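Local coordinates for protein cellulose 1,4-beta-cellobiosidase (Thermobifida fusca, PDB 4JJJ) that probably cleaves cellulose to release cellobiose units, this chain being its family 48 glycoside hydrolase catalytic domain with an (alpha/alpha)6 fold, at residues 355-358 with 359-363; 362-365 with 366-369; 418-421 with 422-426; 436-439 with 440-444; 445-448 with 449-453. The protein carries 1 engineered substitution. All coordinates share one frame; numbering follows the deposited sequence. Where two conformers were deposited one is given.

Interaction 1: residues 355-358 with 359-363. With ZN (zinc ion), chain T.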
# COMPACT_ATOMS: atom_id res chain seq x y z
N SER A 355 5.79 12.11 14.34
CA SER A 355 5.92 10.98 13.37
C SER A 355 7.21 11.04 12.52
O SER A 355 7.83 10.01 12.28
CB SER A 355 4.69 10.87 12.44
OG SER A 355 4.72 9.69 11.64
N PHE A 356 7.57 12.24 12.04
CA PHE A 356 8.80 12.42 11.27
C PHE A 356 9.99 11.82 12.05
O PHE A 356 10.79 11.01 11.55
CB PHE A 356 8.97 13.87 10.93
CG PHE A 356 10.23 14.24 10.20
CD1 PHE A 356 10.67 13.53 9.11
CD2 PHE A 356 10.98 15.36 10.54
CE1 PHE A 356 11.81 13.87 8.41
CE2 PHE A 356 12.09 15.75 9.85
CZ PHE A 356 12.53 15.00 8.78
N ASP A 357 10.14 12.29 13.28
CA ASP A 357 11.18 11.79 14.18
C ASP A 357 11.05 10.28 14.45
O ASP A 357 12.05 9.54 14.28
CB ASP A 357 11.11 12.55 15.51
CG ASP A 357 11.97 11.96 16.60
OD1 ASP A 357 13.17 11.83 16.31
OD2 ASP A 357 11.39 11.55 17.68
N ARG A 358 9.86 9.84 14.84
CA ARG A 358 9.64 8.47 15.19
C ARG A 358 9.94 7.49 13.99
O ARG A 358 10.55 6.43 14.15
CB ARG A 358 8.23 8.21 15.65
CG ARG A 358 8.03 6.88 16.37
CD ARG A 358 8.68 6.81 17.73
NE ARG A 358 8.23 7.77 18.71
CZ ARG A 358 7.16 7.55 19.50
NH1 ARG A 358 6.40 6.50 19.38
NH2 ARG A 358 6.83 8.41 20.43
N GLN A 359 9.54 7.93 12.79
CA GLN A 359 9.76 7.07 11.62
C GLN A 359 11.26 6.94 11.37
O GLN A 359 11.73 5.83 11.07
CB GLN A 359 9.09 7.68 10.40
CG GLN A 359 7.56 7.59 10.40
CD GLN A 359 6.95 8.02 9.08
OE1 GLN A 359 7.46 7.77 7.99
NE2 GLN A 359 5.90 8.81 9.21
N LEU A 360 12.07 8.00 11.49
CA LEU A 360 13.47 7.86 11.30
C LEU A 360 14.10 6.98 12.36
O LEU A 360 15.02 6.18 11.99
CB LEU A 360 14.16 9.23 11.28
CG LEU A 360 13.92 10.00 9.94
CD1 LEU A 360 14.18 11.50 10.20
CD2 LEU A 360 14.83 9.40 8.87
N GLU A 361 13.70 7.07 13.60
CA GLU A 361 14.24 6.16 14.65
C GLU A 361 13.89 4.69 14.36
O GLU A 361 14.76 3.86 14.42
CB GLU A 361 13.65 6.52 15.98
CG GLU A 361 14.17 7.80 16.53
CD GLU A 361 13.80 8.02 18.00
OE1 GLU A 361 13.48 7.08 18.72
OE2 GLU A 361 13.74 9.20 18.48
N PHE A 362 12.64 4.47 13.94
CA PHE A 362 12.16 3.12 13.56
C PHE A 362 12.96 2.49 12.44
O PHE A 362 13.44 1.38 12.56
CB PHE A 362 10.69 3.27 13.12
CG PHE A 362 9.97 2.05 12.71
CD1 PHE A 362 9.64 1.06 13.60
CD2 PHE A 362 9.40 1.97 11.43
CE1 PHE A 362 8.84 -0.01 13.23
CE2 PHE A 362 8.61 0.89 11.09
CZ PHE A 362 8.31 -0.10 11.96
N LEU A 363 13.22 3.26 11.36
CA LEU A 363 13.95 2.77 10.27
C LEU A 363 15.42 2.40 10.62
O LEU A 363 16.00 1.46 10.17
CB LEU A 363 13.88 3.77 9.15
CG LEU A 363 12.54 4.03 8.49
CD1 LEU A 363 12.66 5.09 7.40
CD2 LEU A 363 11.91 2.72 7.91
ZN ZN T . 14.22 11.00 17.80
O HOH W 1 14.25 12.17 19.48

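Interaction 2: residues 362-365 with 366-369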
# COMPACT_ATOMS: atom_id res chain seq x y z
N PHE A 362 12.64 4.47 13.94
CA PHE A 362 12.16 3.12 13.56
C PHE A 362 12.96 2.49 12.44
O PHE A 362 13.44 1.38 12.56
CB PHE A 362 10.69 3.27 13.12
CG PHE A 362 9.97 2.05 12.71
CD1 PHE A 362 9.64 1.06 13.60
CD2 PHE A 362 9.40 1.97 11.43
CE1 PHE A 362 8.84 -0.01 13.23
CE2 PHE A 362 8.61 0.89 11.09
CZ PHE A 362 8.31 -0.10 11.96
N LEU A 363 13.22 3.26 11.36
CA LEU A 363 13.95 2.77 10.27
C LEU A 363 15.42 2.40 10.62
O LEU A 363 16.00 1.46 10.17
CB LEU A 363 13.88 3.77 9.15
CG LEU A 363 12.54 4.03 8.49
CD1 LEU A 363 12.66 5.09 7.40
CD2 LEU A 363 11.91 2.72 7.91
N GLN A 364 16.00 3.21 11.51
CA GLN A 364 17.37 2.99 11.96
C GLN A 364 17.41 1.75 12.89
O GLN A 364 18.34 0.93 12.74
CB GLN A 364 17.92 4.22 12.65
CG GLN A 364 19.36 4.10 13.04
CD GLN A 364 20.36 3.82 11.91
OE1 GLN A 364 20.98 4.71 11.38
NE2 GLN A 364 20.49 2.57 11.46
N TRP A 365 16.44 1.62 13.76
CA TRP A 365 16.31 0.48 14.66
C TRP A 365 16.23 -0.80 13.84
O TRP A 365 16.79 -1.85 14.22
CB TRP A 365 15.09 0.63 15.52
CG TRP A 365 14.71 -0.60 16.31
CD1 TRP A 365 15.45 -1.22 17.26
CD2 TRP A 365 13.48 -1.33 16.21
NE1 TRP A 365 14.78 -2.32 17.74
CE2 TRP A 365 13.54 -2.39 17.16
CE3 TRP A 365 12.33 -1.17 15.44
CZ2 TRP A 365 12.53 -3.31 17.30
CZ3 TRP A 365 11.33 -2.13 15.56
CH2 TRP A 365 11.39 -3.15 16.49
N LEU A 366 15.59 -0.74 12.65
CA LEU A 366 15.39 -1.95 11.84
C LEU A 366 16.56 -2.26 10.94
O LEU A 366 16.49 -3.22 10.12
CB LEU A 366 14.14 -1.79 10.96
CG LEU A 366 12.84 -1.79 11.77
CD1 LEU A 366 11.64 -1.26 11.01
CD2 LEU A 366 12.52 -3.19 12.27
N GLN A 367 17.61 -1.43 10.92
CA GLN A 367 18.67 -1.66 9.99
C GLN A 367 19.58 -2.84 10.40
O GLN A 367 20.25 -2.82 11.44
CB GLN A 367 19.52 -0.38 9.73
CG GLN A 367 20.54 -0.55 8.64
CD GLN A 367 21.00 0.76 8.07
OE1 GLN A 367 21.30 1.70 8.81
NE2 GLN A 367 20.99 0.85 6.78
N SER A 368 19.57 -3.84 9.58
CA SER A 368 20.31 -5.12 9.79
C SER A 368 21.80 -4.88 9.77
O SER A 368 22.35 -3.87 9.24
CB SER A 368 19.91 -6.15 8.74
OG SER A 368 20.34 -5.69 7.43
N ALA A 369 22.52 -5.93 10.22
CA ALA A 369 23.99 -5.98 10.13
C ALA A 369 24.43 -5.69 8.70
O ALA A 369 25.43 -4.99 8.43
CB ALA A 369 24.49 -7.32 10.55

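Interaction 3: residues 418-421 with 422-426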
# COMPACT_ATOMS: atom_id res chain seq x y z
N GLN A 418 12.19 -2.25 0.20
CA GLN A 418 13.48 -1.61 0.54
C GLN A 418 13.63 -0.31 -0.23
O GLN A 418 13.90 0.75 0.35
CB GLN A 418 14.69 -2.43 0.19
CG GLN A 418 14.86 -3.75 0.94
CD GLN A 418 15.05 -3.55 2.38
OE1 GLN A 418 16.00 -2.79 2.83
NE2 GLN A 418 14.20 -4.18 3.20
N VAL A 419 13.39 -0.37 -1.56
CA VAL A 419 13.54 0.82 -2.44
C VAL A 419 12.41 1.77 -2.30
O VAL A 419 12.62 3.00 -2.43
CB VAL A 419 13.90 0.41 -3.86
CG1 VAL A 419 15.31 -0.16 -3.94
CG2 VAL A 419 12.92 -0.57 -4.47
N TRP A 420 11.21 1.32 -2.09
CA TRP A 420 10.10 2.27 -1.91
C TRP A 420 10.37 3.17 -0.67
O TRP A 420 10.23 4.42 -0.71
CB TRP A 420 8.79 1.60 -1.83
CG TRP A 420 8.20 1.19 -3.10
CD1 TRP A 420 8.59 1.52 -4.35
CD2 TRP A 420 6.95 0.47 -3.26
NE1 TRP A 420 7.73 1.00 -5.25
CE2 TRP A 420 6.69 0.39 -4.62
CE3 TRP A 420 6.05 -0.07 -2.34
CZ2 TRP A 420 5.55 -0.21 -5.12
CZ3 TRP A 420 4.89 -0.68 -2.82
CH2 TRP A 420 4.64 -0.74 -4.19
N ASN A 421 10.80 2.54 0.45
CA ASN A 421 11.16 3.32 1.64
C ASN A 421 12.41 4.14 1.42
O ASN A 421 12.43 5.38 1.62
CB ASN A 421 11.30 2.41 2.82
CG ASN A 421 12.07 3.06 3.93
OD1 ASN A 421 11.76 4.13 4.30
ND2 ASN A 421 12.90 2.26 4.62
N MET A 422 13.43 3.50 0.90
CA MET A 422 14.74 4.12 0.81
C MET A 422 14.73 5.30 -0.11
O MET A 422 15.41 6.26 0.16
CB MET A 422 15.90 3.18 0.46
CG MET A 422 17.26 3.65 0.97
SD MET A 422 17.39 4.01 2.74
CE MET A 422 16.86 2.47 3.49
N GLU A 423 13.97 5.21 -1.20
CA GLU A 423 13.87 6.39 -2.13
C GLU A 423 13.35 7.65 -1.39
O GLU A 423 13.86 8.74 -1.63
CB GLU A 423 12.94 6.12 -3.30
CG GLU A 423 13.10 7.15 -4.41
CD GLU A 423 12.13 6.96 -5.53
OE1 GLU A 423 12.05 5.81 -6.02
OE2 GLU A 423 11.54 7.96 -5.90
N ARG A 424 12.45 7.44 -0.45
CA ARG A 424 11.89 8.56 0.25
C ARG A 424 12.97 9.12 1.25
O ARG A 424 13.08 10.33 1.41
CB ARG A 424 10.66 8.15 1.03
CG ARG A 424 9.51 7.59 0.17
CD ARG A 424 8.69 6.63 0.98
NE ARG A 424 7.69 6.00 0.14
CZ ARG A 424 7.09 4.82 0.37
NH1 ARG A 424 7.36 4.19 1.45
NH2 ARG A 424 6.30 4.29 -0.59
N VAL A 425 13.72 8.19 1.86
CA VAL A 425 14.86 8.58 2.73
C VAL A 425 15.89 9.35 1.91
O VAL A 425 16.42 10.37 2.39
CB VAL A 425 15.47 7.32 3.41
CG1 VAL A 425 16.65 7.71 4.29
CG2 VAL A 425 14.36 6.63 4.22
N ALA A 426 16.22 8.87 0.70
CA ALA A 426 17.14 9.56 -0.16
C ALA A 426 16.61 10.89 -0.58
O ALA A 426 17.42 11.86 -0.75
CB ALA A 426 17.51 8.67 -1.35

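Interaction 4: residues 436-439 with 440-444. With CA (calcium ion), chain G.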
# COMPACT_ATOMS: atom_id res chain seq x y z
N ARG A 436 20.39 11.94 9.85
CA ARG A 436 19.77 10.68 10.24
C ARG A 436 19.54 9.86 8.98
O ARG A 436 19.86 8.63 8.91
CB ARG A 436 18.47 10.84 11.02
CG ARG A 436 18.68 11.70 12.31
CD ARG A 436 17.36 12.19 12.89
NE ARG A 436 16.72 13.15 12.03
CZ ARG A 436 15.64 13.88 12.34
NH1 ARG A 436 15.08 13.67 13.52
NH2 ARG A 436 15.06 14.68 11.45
N ALA A 437 18.91 10.48 8.01
CA ALA A 437 18.76 9.82 6.68
C ALA A 437 20.08 9.38 6.09
O ALA A 437 20.23 8.29 5.57
CB ALA A 437 18.04 10.72 5.75
N GLU A 438 21.07 10.27 6.19
CA GLU A 438 22.41 10.00 5.64
C GLU A 438 23.02 8.72 6.29
O GLU A 438 23.54 7.87 5.55
CB GLU A 438 23.31 11.18 5.94
CG GLU A 438 24.67 11.05 5.33
CD GLU A 438 25.58 12.22 5.62
OE1 GLU A 438 25.34 13.04 6.44
OE2 GLU A 438 26.59 12.29 4.96
N ALA A 439 22.85 8.58 7.60
CA ALA A 439 23.43 7.40 8.26
C ALA A 439 22.80 6.14 7.78
O ALA A 439 23.51 5.15 7.57
CB ALA A 439 23.33 7.51 9.75
N ILE A 440 21.46 6.13 7.63
CA ILE A 440 20.80 4.93 7.06
C ILE A 440 21.31 4.63 5.66
O ILE A 440 21.68 3.45 5.30
CB ILE A 440 19.26 5.15 7.08
CG1 ILE A 440 18.74 5.24 8.48
CG2 ILE A 440 18.59 3.95 6.39
CD1 ILE A 440 17.32 5.75 8.60
N LEU A 441 21.32 5.64 4.80
CA LEU A 441 21.74 5.49 3.43
C LEU A 441 23.19 5.04 3.28
O LEU A 441 23.52 4.17 2.44
CB LEU A 441 21.57 6.84 2.76
CG LEU A 441 20.14 7.22 2.50
CD1 LEU A 441 20.00 8.73 2.28
CD2 LEU A 441 19.62 6.50 1.26
N ASP A 442 24.10 5.56 4.15
CA ASP A 442 25.50 5.20 4.00
C ASP A 442 25.71 3.71 4.24
O ASP A 442 26.71 3.18 3.70
CB ASP A 442 26.35 6.06 4.97
CG ASP A 442 26.57 7.51 4.46
OD1 ASP A 442 26.31 7.90 3.34
OD2 ASP A 442 27.06 8.26 5.37
N LYS A 443 24.89 3.08 5.07
CA LYS A 443 24.98 1.64 5.26
C LYS A 443 24.13 0.84 4.27
O LYS A 443 24.52 -0.25 3.86
CB LYS A 443 24.60 1.37 6.69
CG LYS A 443 24.76 -0.10 7.05
CD LYS A 443 24.61 -0.44 8.53
CE LYS A 443 24.86 -1.93 8.80
NZ LYS A 443 24.87 -2.30 10.28
N TRP A 444 23.00 1.36 3.86
CA TRP A 444 22.13 0.61 2.93
C TRP A 444 22.62 0.59 1.52
O TRP A 444 22.52 -0.42 0.84
CB TRP A 444 20.66 1.22 3.01
CG TRP A 444 19.64 0.53 2.20
CD1 TRP A 444 18.77 -0.44 2.67
CD2 TRP A 444 19.34 0.71 0.83
NE1 TRP A 444 17.97 -0.85 1.69
CE2 TRP A 444 18.31 -0.21 0.51
CE3 TRP A 444 19.84 1.52 -0.16
CZ2 TRP A 444 17.75 -0.29 -0.76
CZ3 TRP A 444 19.32 1.41 -1.44
CH2 TRP A 444 18.30 0.54 -1.72
CA CA G . 28.09 10.14 4.73
O HOH W 2 26.94 10.44 2.62
O HOH W 3 29.18 10.96 2.79
O HOH W 4 30.11 10.57 5.53

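Interaction 5: residues 445-448 with 449-453. With FE (Fe (III) ion), chain M.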
# COMPACT_ATOMS: atom_id res chain seq x y z
N VAL A 445 23.10 1.74 1.04
CA VAL A 445 23.47 1.92 -0.36
C VAL A 445 24.54 0.91 -0.81
O VAL A 445 24.32 0.21 -1.78
CB VAL A 445 23.81 3.39 -0.69
CG1 VAL A 445 24.45 3.55 -2.07
CG2 VAL A 445 22.55 4.24 -0.65
N PRO A 446 25.61 0.74 -0.06
CA PRO A 446 26.57 -0.28 -0.47
C PRO A 446 26.03 -1.67 -0.57
O PRO A 446 26.42 -2.40 -1.47
CB PRO A 446 27.70 -0.16 0.54
CG PRO A 446 27.50 1.09 1.26
CD PRO A 446 26.09 1.55 1.09
N TRP A 447 25.15 -2.03 0.34
CA TRP A 447 24.54 -3.31 0.36
C TRP A 447 23.73 -3.48 -0.88
O TRP A 447 23.79 -4.52 -1.55
CB TRP A 447 23.59 -3.49 1.59
CG TRP A 447 22.79 -4.67 1.58
CD1 TRP A 447 23.19 -5.98 1.76
CD2 TRP A 447 21.36 -4.72 1.47
NE1 TRP A 447 22.12 -6.82 1.76
CE2 TRP A 447 20.98 -6.08 1.56
CE3 TRP A 447 20.37 -3.76 1.19
CZ2 TRP A 447 19.67 -6.52 1.44
CZ3 TRP A 447 19.05 -4.17 1.08
CH2 TRP A 447 18.71 -5.61 1.18
N ALA A 448 22.92 -2.50 -1.24
CA ALA A 448 22.13 -2.62 -2.44
C ALA A 448 22.95 -2.71 -3.70
O ALA A 448 22.72 -3.58 -4.54
CB ALA A 448 21.15 -1.43 -2.57
N ILE A 449 23.94 -1.83 -3.82
CA ILE A 449 24.90 -1.85 -4.94
C ILE A 449 25.56 -3.22 -5.10
O ILE A 449 25.65 -3.74 -6.23
CB ILE A 449 25.90 -0.68 -4.80
CG1 ILE A 449 25.16 0.65 -4.98
CG2 ILE A 449 27.03 -0.87 -5.81
CD1 ILE A 449 26.06 1.84 -4.73
N GLN A 450 25.98 -3.78 -3.98
CA GLN A 450 26.71 -5.08 -3.93
C GLN A 450 25.88 -6.23 -4.44
O GLN A 450 26.41 -7.29 -4.74
CB GLN A 450 27.03 -5.38 -2.50
CG GLN A 450 28.16 -4.60 -1.91
CD GLN A 450 28.80 -3.54 -2.81
OE1 GLN A 450 28.68 -2.32 -2.53
NE2 GLN A 450 29.60 -3.99 -3.84
N HIS A 451 24.55 -6.05 -4.50
CA HIS A 451 23.62 -7.06 -5.00
C HIS A 451 22.90 -6.67 -6.26
O HIS A 451 21.90 -7.29 -6.60
CB HIS A 451 22.62 -7.43 -3.84
CG HIS A 451 23.32 -8.02 -2.69
ND1 HIS A 451 23.86 -7.28 -1.65
CD2 HIS A 451 23.66 -9.31 -2.42
CE1 HIS A 451 24.56 -8.05 -0.86
NE2 HIS A 451 24.43 -9.29 -1.28
N THR A 452 23.44 -5.70 -6.97
CA THR A 452 22.90 -5.25 -8.24
C THR A 452 23.91 -5.48 -9.35
O THR A 452 25.11 -5.20 -9.16
CB THR A 452 22.57 -3.72 -8.11
OG1 THR A 452 21.56 -3.53 -7.12
CG2 THR A 452 22.02 -3.18 -9.39
N ASP A 453 23.42 -5.93 -10.51
CA ASP A 453 24.27 -6.15 -11.69
C ASP A 453 23.71 -5.44 -12.85
O ASP A 453 22.63 -5.80 -13.30
CB ASP A 453 24.40 -7.64 -12.00
CG ASP A 453 25.36 -7.93 -13.18
OD1 ASP A 453 25.90 -7.00 -13.82
OD2 ASP A 453 25.46 -9.17 -13.38
FE FE M . 25.76 -10.83 -0.37
O HOH W 5 26.23 -11.19 -2.24
O HOH W 6 27.60 -10.02 -0.55
O HOH W 7 25.30 -10.06 1.47

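Interaction 1: residues 355-358 with 359-363
A zinc site built on an i, i+4 pair of carboxylates marks this turn of helix 348-365, a helix of this (alpha/alpha)6 domain: Asp357 and Glu361 stand one turn apart and reach the same ion. In the conformer described, Asp357 OD1 binds zinc at 2.0 Å and Glu361 OE2 does so at the same length, with a water as a further ligand. The two carboxylate planes are turned 79° against each other, and the metal between them probably offsets the repulsion of the two acids. Glu361 has its CG anti to the carbonyl carbon (chi1 -72°) and runs extended beyond it, which carries OE2 back over the preceding turn to the ion; its other oxygen, OE1, is fixed by Tyr396 OH and Trp478 NE1. On the buried side of the helix the pairing is neutral. Gln359 NE2 donates to Ser355 OG at 2.8 Å, almost straight at 167° and within its own amide plane, while Ser355 OG also bonds Tyr295 O and Gln359 OE1 accepts from Asn328 N. Replacing Gln359 by a leucine would probably leave Ser355 OG without this donor and Asn328 N without its acceptor in a buried setting. Backbone bonds of the alpha-helical kind tie the same turns, among them Gln359 N to Ser355 O at 2.7 Å. A third ridge is apolar: Phe356 and Leu360 run alongside each other in the same direction, and Leu360 CD1 sits over a face of the Phe356 ring, 4.2 Å from its centroid, in a CH-pi contact.

Interaction 2: residues 362-365 with 366-369
Leu366 folds back on Phe362 and Trp365 where helix 348-365 of this (alpha/alpha)6 domain ends and the chain passes into the loop before strand 376-378. The apolar contacts centre on the two branches of Leu366. CD1 is placed over the centre of the Phe362 ring, 3.6 Å from the centroid and 10° off the normal, a CH-pi contact with the methyl about equally far from all six ring carbons. The other branch, CD2, meets the benzo part of the indole, reaching Trp365 CZ3 at 3.7 Å. With CG anti to the carbonyl carbon (chi1 -70°), Leu366 directs its fork back along the helix between the two aromatic side chains. Phe395 also meets both rings, and Trp365 NE1 is held by Asp476 O.

Backbone bonds show how the helix comes to its end. Leu366 N still donates to Phe362 O at 3.0 Å and adds a weak bond to Leu363 O; one residue on, Gln367 N turns to Gln364 O, three residues back, at 3.1 Å.

The polar side chains repeat that i, i+3 spacing. Gln367 runs extended and its NE2 bonds Gly371 O and Ile440 O, joining the loop to helix 435-450. The Gln364 chain bends at chi2 to bring its amide across, the two amide planes 43° apart, and Gln364 NE2 donates to Gln367 OE1 at 2.9 Å.

Interaction 3: residues 418-421 with 422-426
Asn421 and Val425 meet across one turn of helix 416-432, at the compact end of a contact in which every touching residue is buried. Asn421 OD1 lies 3.6 Å from Val425 CG2, a polar atom against a methyl, and the Asn421 carbonyl accepts from Val425 N at 3.1 Å and weakly from Arg424 N. On the neighbouring ridge Met422 CB sits 3.1 Å from Gln418 O, which also accepts the Met422 N-H at 2.8 Å.

Arg424 packs on a carbonyl. Its chain is extended from CG to NE, starting anti to the carbonyl carbon (chi1 -61°), and this lays the guanidinium back along the helix with one face over Trp420 O. That oxygen is 3.1 Å above the plane and off-centre; NE is equally near it, but the angle is too poor for a hydrogen bond, so the contact is probably electrostatic, a carbonyl dipole against the flat positive group. The hydrogen bonds of the group go outward instead, NH1 to Gln327 O and Gly325 O, and NH2 weakly to Asn224, the engineered residue at the predicted nucleophile position.

Contact is looser beyond these atoms, and there is no bulk-solvent side. The Trp420 indole mostly turns away from the helix turn; CB is the nearest part to Arg424, 3.9 Å from NH2, with the ring obliquely beyond, while NE1 bonds Glu625 and the ring touches bound beta-D-glucopyranose. A helix of this kind, pairing a sugar-contacting tryptophan with an arginine beside the predicted nucleophile position, is part of the substrate-binding centre of this (alpha/alpha)6 glycoside hydrolase.

Interaction 4: residues 436-439 with 440-444
Glu438 and Asp442 converge on one calcium ion from successive turns of helix 435-450, a helix of this (alpha/alpha)6 domain, as an i, i+4 pair of acidic ligands. Their carboxylate planes are inclined 68° to each other, and each gives a single oxygen to the ion. Asp442 OD2 is the nearer ligand at 2.2 Å, Glu438 OE2 the longer one at 2.6 Å, and three waters complete the ligands found. The side chains arrive from different directions. Glu438 is fully extended, its CG anti to the backbone N (chi1 -175°), and stretches outward from the helix; the short Asp442 leans back with CG anti to the carbonyl carbon (chi1 -77°), putting OD2 beside the Glu438 CG methylene at 3.7 Å. The calcium probably offsets the repulsion between the two acids. The second Asp442 oxygen, OD1, is not idle: it accepts from Tyr512 OH and from a calcium-bound water at 2.7 Å, which fixes the rotation of the carboxylate.

Leu441 stands on the buried side and is turned back over the preceding turn, its CG and CD1 both 3.3 Å from Ala437 O and CD1 more distantly facing Ala437 CB. An alanine in place of Leu441 is likely to open a gap against Ala437 and the neighbouring side chains of Tyr429 and Tyr512, which the isobutyl group now fills. Beneath these side chains the helix is regular, with Leu441 N donating to Ala437 O at 3.0 Å and Asp442 N to Glu438 O at 2.8 Å.

Interaction 5: residues 445-448 with 449-453
The C-terminal end of helix 435-450 carries a surface iron site, and its single protein ligand in this chain, His451, is held by the last turn. His451 NE2 binds the Fe (III) ion at 2.2 Å, with three waters as the other ligands found. The opposite ring nitrogen is turned to the helix: His451 ND1 donates to Trp447 O at 2.8 Å, with the oxygen in the imidazole plane and an angle of 169°. This bond gives ND1 the proton, leaves NE2 to the metal, and fixes the rotation of the ring. The Trp447 indole flanks it, CD1 lying 3.6 Å from His451 CE1, with the two rings oblique at 52°.

At the same end the Ala448 carbonyl takes two donors from opposite faces of its plane, Thr452 OG1 at 2.8 Å and His451 N at 3.1 Å. Thr452, with OG1 anti to the carbonyl carbon (chi1 -63°), thus folds its hydroxyl back onto the turn as the chain leaves the helix. The inner side is apolar: Val445 CG1 meets Ile449 CD1 at 3.5 Å, and both side chains also rest on Leu509 of helix 499-516. One turn earlier, Ile449 N still donates to Val445 O at 2.9 Å in the regular alpha-helical way. Side chains that reach back to carbonyls of the last turn are found here at a helix C-terminus, combined with a one-histidine iron site near the surface of the domain.

Overall arrangement
Each of the five contacts is local, spanning a turn or two, so none closes a long loop; they run in series along the chain. Interactions 1 and 2 overlap at Phe362 and Leu363 and follow helix 348-365 out into its loop. Interaction 3 lies on helix 416-432, and interactions 4 and 5 share helix 435-450, which follows it. The helices then pack against one another: Leu363 packs on Asn421 and Val425, Arg436 of interaction 4 lies against Phe356 and Leu360, and Trp444 bonds Gln418. Interaction 3 points to the substrate site, whereas interactions 1, 4 and 5 carry zinc, calcium and iron, the centres of interactions 1 and 5 being about 24 Å apart.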